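Local coordinates for protein 4-hydroxybutyrate CoA-transferase (Porphyromonas gingivalis, PDB 3EH7) that probably transfers coenzyme A between short-chain carboxylic acids such as acetate and 4-hydroxybutyrate, at residues Ser17-Val22 with Val48-Leu53; Thr263-Lys268 with Glu291-Asp296. All blocks are in the same frame, centred on the assembly; numbering follows the deposited sequence.

Interaction 1: residues Ser17-Val22 with Val48-Leu53; sequences SAEEAV and VQQADL
Glu19 carries CG anti to its backbone N (chi1 163°) and runs on extended, so that its carboxylate draws near Gln50 although its CB does not point at the other segment, whereas Gln50 has its CB toward the segment of Glu19 and bends at chi2 (81°). The side chains meet at about a right angle, with the carboxylate and amide planes perpendicular. From this crossing comes one hydrogen bond, Gln50 NE2 to Glu19 OE2 at 3.2 Å. On the donor side it is close to ideal, since OE2 lies in the amide plane and the N-H points almost straight at it (174°). On the acceptor side it is less so: the amide nitrogen stands well above the carboxylate plane. The aliphatic part of Glu19 adds to the contact, its CG lying 3.7 Å from Gln50 NE2. The other branch of the amide turns to Val22, whose CG2 approaches Gln50 OE1 at 4.0 Å in a van der Waals contact. Val22 also packs on Cys43 and Ala46 of helix 41-49, so the polar bridge borders the hydrophobic seam between that helix and helix 18-22. At the start of the latter, Ser17 is the N-cap, its OG accepting from Glu20 N at 3.0 Å. Chemically, the link between the segments is a single bond from a neutral amide to a carboxylate, at the surface, where Glu19 is exposed; its off-plane acceptor geometry and small interface of 130 Å² are consistent with a modest polar contact beside the buried Val22.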
loop_
_atom_site.group_PDB
_atom_site.type_symbol
_atom_site.label_atom_id
_atom_site.label_comp_id
_atom_site.label_asym_id
_atom_site.label_seq_id
_atom_site.Cartn_x
_atom_site.Cartn_y
_atom_site.Cartn_z
ATOM N N SER A 17 -19.858 -36.737 -16.588
ATOM C CA SER A 17 -20.082 -36.793 -15.162
ATOM C C SER A 17 -18.934 -36.055 -14.478
ATOM O O SER A 17 -17.860 -35.895 -15.082
ATOM C CB SER A 17 -20.128 -38.235 -14.692
ATOM O OG SER A 17 -18.817 -38.757 -14.607
ATOM N N ALA A 18 -19.176 -35.625 -13.235
ATOM C CA ALA A 18 -18.161 -34.985 -12.382
ATOM C C ALA A 18 -16.890 -35.829 -12.274
ATOM O O ALA A 18 -15.777 -35.302 -12.321
ATOM C CB ALA A 18 -18.726 -34.721 -10.970
ATOM N N GLU A 19 -17.079 -37.136 -12.117
ATOM C CA GLU A 19 -15.979 -38.090 -11.997
ATOM C C GLU A 19 -15.140 -38.167 -13.287
ATOM O O GLU A 19 -13.910 -38.191 -13.237
ATOM C CB GLU A 19 -16.547 -39.476 -11.636
ATOM C CG GLU A 19 -15.594 -40.645 -11.884
ATOM C CD GLU A 19 -16.003 -41.941 -11.168
ATOM O OE1 GLU A 19 -16.280 -42.930 -11.872
ATOM O OE2 GLU A 19 -16.035 -41.974 -9.907
ATOM N N GLU A 20 -15.824 -38.247 -14.430
ATOM C CA GLU A 20 -15.178 -38.227 -15.743
ATOM C C GLU A 20 -14.383 -36.912 -15.953
ATOM O O GLU A 20 -13.239 -36.944 -16.403
ATOM C CB GLU A 20 -16.241 -38.394 -16.825
ATOM C CG GLU A 20 -15.775 -38.266 -18.280
ATOM C CD GLU A 20 -14.642 -39.216 -18.654
ATOM O OE1 GLU A 20 -14.548 -40.318 -18.042
ATOM O OE2 GLU A 20 -13.858 -38.847 -19.572
ATOM N N ALA A 21 -14.984 -35.780 -15.604
ATOM C CA ALA A 21 -14.330 -34.471 -15.768
ATOM C C ALA A 21 -13.026 -34.370 -14.971
ATOM O O ALA A 21 -11.983 -34.093 -15.556
ATOM C CB ALA A 21 -15.294 -33.289 -15.408
ATOM N N VAL A 22 -13.064 -34.621 -13.660
ATOM C CA VAL A 22 -11.885 -34.379 -12.811
ATOM C C VAL A 22 -10.754 -35.380 -13.089
ATOM O O VAL A 22 -9.590 -35.132 -12.742
ATOM C CB VAL A 22 -12.220 -34.367 -11.271
ATOM C CG1 VAL A 22 -13.309 -33.356 -10.965
ATOM C CG2 VAL A 22 -12.595 -35.778 -10.744
ATOM N N VAL A 48 -12.453 -35.541 -4.035
ATOM C CA VAL A 48 -12.130 -36.292 -2.814
ATOM C C VAL A 48 -12.269 -37.808 -3.044
ATOM O O VAL A 48 -11.561 -38.593 -2.415
ATOM C CB VAL A 48 -12.975 -35.880 -1.569
ATOM C CG1 VAL A 48 -13.164 -34.353 -1.497
ATOM C CG2 VAL A 48 -14.310 -36.637 -1.521
ATOM N N GLN A 49 -13.162 -38.206 -3.951
ATOM C CA GLN A 49 -13.377 -39.616 -4.267
ATOM C C GLN A 49 -12.161 -40.232 -4.952
ATOM O O GLN A 49 -11.780 -41.359 -4.655
ATOM C CB GLN A 49 -14.610 -39.776 -5.164
ATOM C CG GLN A 49 -15.257 -41.131 -5.096
ATOM C CD GLN A 49 -15.606 -41.511 -3.668
ATOM O OE1 GLN A 49 -15.740 -40.635 -2.800
ATOM N NE2 GLN A 49 -15.735 -42.814 -3.407
ATOM N N GLN A 50 -11.563 -39.480 -5.872
ATOM C CA GLN A 50 -10.327 -39.885 -6.550
ATOM C C GLN A 50 -9.070 -39.407 -5.810
ATOM O O GLN A 50 -7.953 -39.627 -6.277
ATOM C CB GLN A 50 -10.301 -39.361 -8.001
ATOM C CG GLN A 50 -10.830 -40.337 -9.057
ATOM C CD GLN A 50 -12.353 -40.361 -9.165
ATOM O OE1 GLN A 50 -13.027 -39.329 -9.020
ATOM N NE2 GLN A 50 -12.900 -41.538 -9.451
ATOM N N ALA A 51 -9.249 -38.777 -4.654
ATOM C CA ALA A 51 -8.127 -38.253 -3.863
ATOM C C ALA A 51 -6.944 -39.226 -3.768
ATOM O O ALA A 51 -5.774 -38.806 -3.763
ATOM C CB ALA A 51 -8.603 -37.877 -2.459
ATOM N N ASP A 52 -7.263 -40.518 -3.675
ATOM C CA ASP A 52 -6.251 -41.572 -3.656
ATOM C C ASP A 52 -5.190 -41.349 -4.748
ATOM O O ASP A 52 -4.012 -41.159 -4.420
ATOM C CB ASP A 52 -6.884 -42.987 -3.744
ATOM C CG ASP A 52 -7.894 -43.129 -4.888
ATOM O OD1 ASP A 52 -8.860 -42.332 -4.935
ATOM O OD2 ASP A 52 -7.727 -44.041 -5.736
ATOM N N LEU A 53 -5.604 -41.330 -6.020
ATOM C CA LEU A 53 -4.666 -41.150 -7.144
ATOM C C LEU A 53 -3.909 -39.829 -7.026
ATOM O O LEU A 53 -2.679 -39.811 -6.963
ATOM C CB LEU A 53 -5.391 -41.217 -8.500
ATOM C CG LEU A 53 -4.569 -40.915 -9.770
ATOM C CD1 LEU A 53 -5.251 -41.492 -10.996
ATOM C CD2 LEU A 53 -4.320 -39.419 -9.973
#

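Interaction 2: residues Thr263-Lys268 with Glu291-Asp296; sequences TLHPGK and ELYPVD
Lys268 and Glu291 form a salt bridge, NZ to OE2 at 3.0 Å, in which the ammonium group approaches from above the carboxylate plane (44° out of it). Bent at chi2 and chi4, the Lys268 chain crosses the acid at a slant, with its CD 3.8 Å from Glu291 OE2. The second oxygen, Glu291 OE1, accepts from Tyr293 OH at 2.7 Å, again from out of plane; with both oxygens engaged, the carboxylate is restrained from rotating. The phenol thus fixed lies against His265, with His265 CE1 3.4 Å from Tyr293 OH and Tyr293 CE1 over one face of the imidazole. The ring planes are inclined at 34° with centroids 5.2 Å apart, an oblique pairing. His265 NE2 is hydrogen-bonded to Tyr297 OH, which ties the imidazole to helix 295-298. Farther out, both side chains touch Val270 of strand 269-271. His265 to Lys268 forms a type II beta turn, closed by Lys268 N to His265 O, with Gly267 at positive phi. The parallel neighbours 269-271 and 290-292, joined through helix 278-284, make a beta-alpha-beta unit of the Rossmann-like C-terminal half; the contact joins the turn entering its first strand to the second strand and its exit.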
loop_
_atom_site.group_PDB
_atom_site.type_symbol
_atom_site.label_atom_id
_atom_site.label_comp_id
_atom_site.label_asym_id
_atom_site.label_seq_id
_atom_site.Cartn_x
_atom_site.Cartn_y
_atom_site.Cartn_z
ATOM N N THR A 263 -20.614 8.047 -8.023
ATOM C CA THR A 263 -19.935 8.672 -9.133
ATOM C C THR A 263 -19.338 7.641 -10.086
ATOM O O THR A 263 -18.810 8.008 -11.123
ATOM C CB THR A 263 -18.856 9.600 -8.600
ATOM O OG1 THR A 263 -18.036 8.854 -7.693
ATOM C CG2 THR A 263 -19.542 10.815 -7.876
ATOM N N LEU A 264 -19.417 6.363 -9.728
ATOM C CA LEU A 264 -19.053 5.273 -10.618
ATOM C C LEU A 264 -20.183 4.261 -10.543
ATOM O O LEU A 264 -20.636 3.947 -9.460
ATOM C CB LEU A 264 -17.736 4.616 -10.173
ATOM C CG LEU A 264 -17.122 3.627 -11.172
ATOM C CD1 LEU A 264 -16.568 4.350 -12.449
ATOM C CD2 LEU A 264 -16.032 2.800 -10.478
ATOM N N HIS A 265 -20.612 3.747 -11.686
ATOM C CA HIS A 265 -21.695 2.788 -11.756
ATOM C C HIS A 265 -22.897 3.214 -10.929
ATOM O O HIS A 265 -23.305 2.487 -10.022
ATOM C CB HIS A 265 -21.203 1.393 -11.350
ATOM C CG HIS A 265 -20.074 0.903 -12.199
ATOM N ND1 HIS A 265 -20.220 0.637 -13.551
ATOM C CD2 HIS A 265 -18.767 0.718 -11.917
ATOM C CE1 HIS A 265 -19.049 0.276 -14.050
ATOM N NE2 HIS A 265 -18.148 0.312 -13.079
ATOM N N PRO A 266 -23.469 4.397 -11.252
ATOM C CA PRO A 266 -24.607 4.911 -10.515
ATOM C C PRO A 266 -25.805 3.996 -10.616
ATOM O O PRO A 266 -26.023 3.362 -11.652
ATOM C CB PRO A 266 -24.879 6.272 -11.155
ATOM C CG PRO A 266 -24.256 6.204 -12.479
ATOM C CD PRO A 266 -23.085 5.285 -12.366
ATOM N N GLY A 267 -26.522 3.872 -9.502
ATOM C CA GLY A 267 -27.677 3.000 -9.409
ATOM C C GLY A 267 -27.400 1.510 -9.357
ATOM O O GLY A 267 -28.335 0.725 -9.349
ATOM N N LYS A 268 -26.136 1.105 -9.326
ATOM C CA LYS A 268 -25.781 -0.312 -9.352
ATOM C C LYS A 268 -25.079 -0.734 -8.074
ATOM O O LYS A 268 -24.342 0.056 -7.500
ATOM C CB LYS A 268 -24.847 -0.623 -10.535
ATOM C CG LYS A 268 -25.328 -0.117 -11.915
ATOM C CD LYS A 268 -26.571 -0.835 -12.403
ATOM C CE LYS A 268 -27.017 -0.283 -13.766
ATOM N NZ LYS A 268 -25.896 -0.338 -14.749
ATOM N N GLU A 291 -24.180 -5.891 -10.440
ATOM C CA GLU A 291 -23.162 -6.150 -11.419
ATOM C C GLU A 291 -21.896 -6.658 -10.745
ATOM O O GLU A 291 -21.342 -5.996 -9.854
ATOM C CB GLU A 291 -22.886 -4.884 -12.263
ATOM C CG GLU A 291 -24.030 -4.559 -13.190
ATOM C CD GLU A 291 -23.809 -3.313 -14.045
ATOM O OE1 GLU A 291 -22.813 -2.582 -13.839
ATOM O OE2 GLU A 291 -24.690 -3.036 -14.884
ATOM N N LEU A 292 -21.472 -7.862 -11.137
ATOM C CA LEU A 292 -20.180 -8.368 -10.711
ATOM C C LEU A 292 -19.152 -8.147 -11.798
ATOM O O LEU A 292 -19.460 -8.261 -12.994
ATOM C CB LEU A 292 -20.209 -9.840 -10.341
ATOM C CG LEU A 292 -21.061 -10.271 -9.144
ATOM C CD1 LEU A 292 -20.573 -11.590 -8.519
ATOM C CD2 LEU A 292 -21.227 -9.144 -8.098
ATOM N N TYR A 293 -17.933 -7.817 -11.354
ATOM C CA TYR A 293 -16.757 -7.704 -12.223
ATOM C C TYR A 293 -15.609 -8.468 -11.576
ATOM O O TYR A 293 -15.611 -8.718 -10.363
ATOM C CB TYR A 293 -16.339 -6.251 -12.400
ATOM C CG TYR A 293 -17.391 -5.343 -12.970
ATOM C CD1 TYR A 293 -18.377 -4.794 -12.160
ATOM C CD2 TYR A 293 -17.393 -5.022 -14.335
ATOM C CE1 TYR A 293 -19.343 -3.954 -12.689
ATOM C CE2 TYR A 293 -18.344 -4.211 -14.877
ATOM C CZ TYR A 293 -19.314 -3.655 -14.064
ATOM O OH TYR A 293 -20.286 -2.837 -14.639
ATOM N N PRO A 294 -14.606 -8.835 -12.378
ATOM C CA PRO A 294 -13.457 -9.504 -11.808
ATOM C C PRO A 294 -12.686 -8.623 -10.825
ATOM O O PRO A 294 -12.747 -7.365 -10.852
ATOM C CB PRO A 294 -12.613 -9.903 -13.032
ATOM C CG PRO A 294 -13.174 -9.174 -14.175
ATOM C CD PRO A 294 -14.567 -8.785 -13.848
ATOM N N VAL A 295 -11.974 -9.294 -9.938
ATOM C CA VAL A 295 -11.399 -8.614 -8.794
ATOM C C VAL A 295 -10.362 -7.531 -9.182
ATOM O O VAL A 295 -10.190 -6.546 -8.444
ATOM C CB VAL A 295 -10.847 -9.623 -7.755
ATOM C CG1 VAL A 295 -9.593 -10.400 -8.323
ATOM C CG2 VAL A 295 -10.551 -8.893 -6.414
ATOM N N ASP A 296 -9.692 -7.698 -10.339
ATOM C CA ASP A 296 -8.721 -6.716 -10.788
ATOM C C ASP A 296 -9.380 -5.417 -11.214
ATOM O O ASP A 296 -8.695 -4.413 -11.374
ATOM C CB ASP A 296 -7.802 -7.256 -11.897
ATOM C CG ASP A 296 -8.554 -7.741 -13.120
ATOM O OD1 ASP A 296 -9.635 -8.347 -12.995
ATOM O OD2 ASP A 296 -8.017 -7.577 -14.211
#

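From the N terminus, interaction 1 comes first: it closes a loop of 25 residues that takes in strand 30-33 and most of helix 41-49, and thereby ties helix 18-22, just after edge strand 15-16, to the end of helix 41-49 beside the six-stranded parallel sheet. Interaction 2 opens much later and closes a loop of 22 residues through strand 269-271, a member of the nine-stranded mixed sheet, and helix 278-284. The two loops follow in series, neither enclosing nor crossing the other. Their centres lie 37 Å apart and their nearest atoms about 23 Å, so each is a local closure at a different sheet, without direct touch.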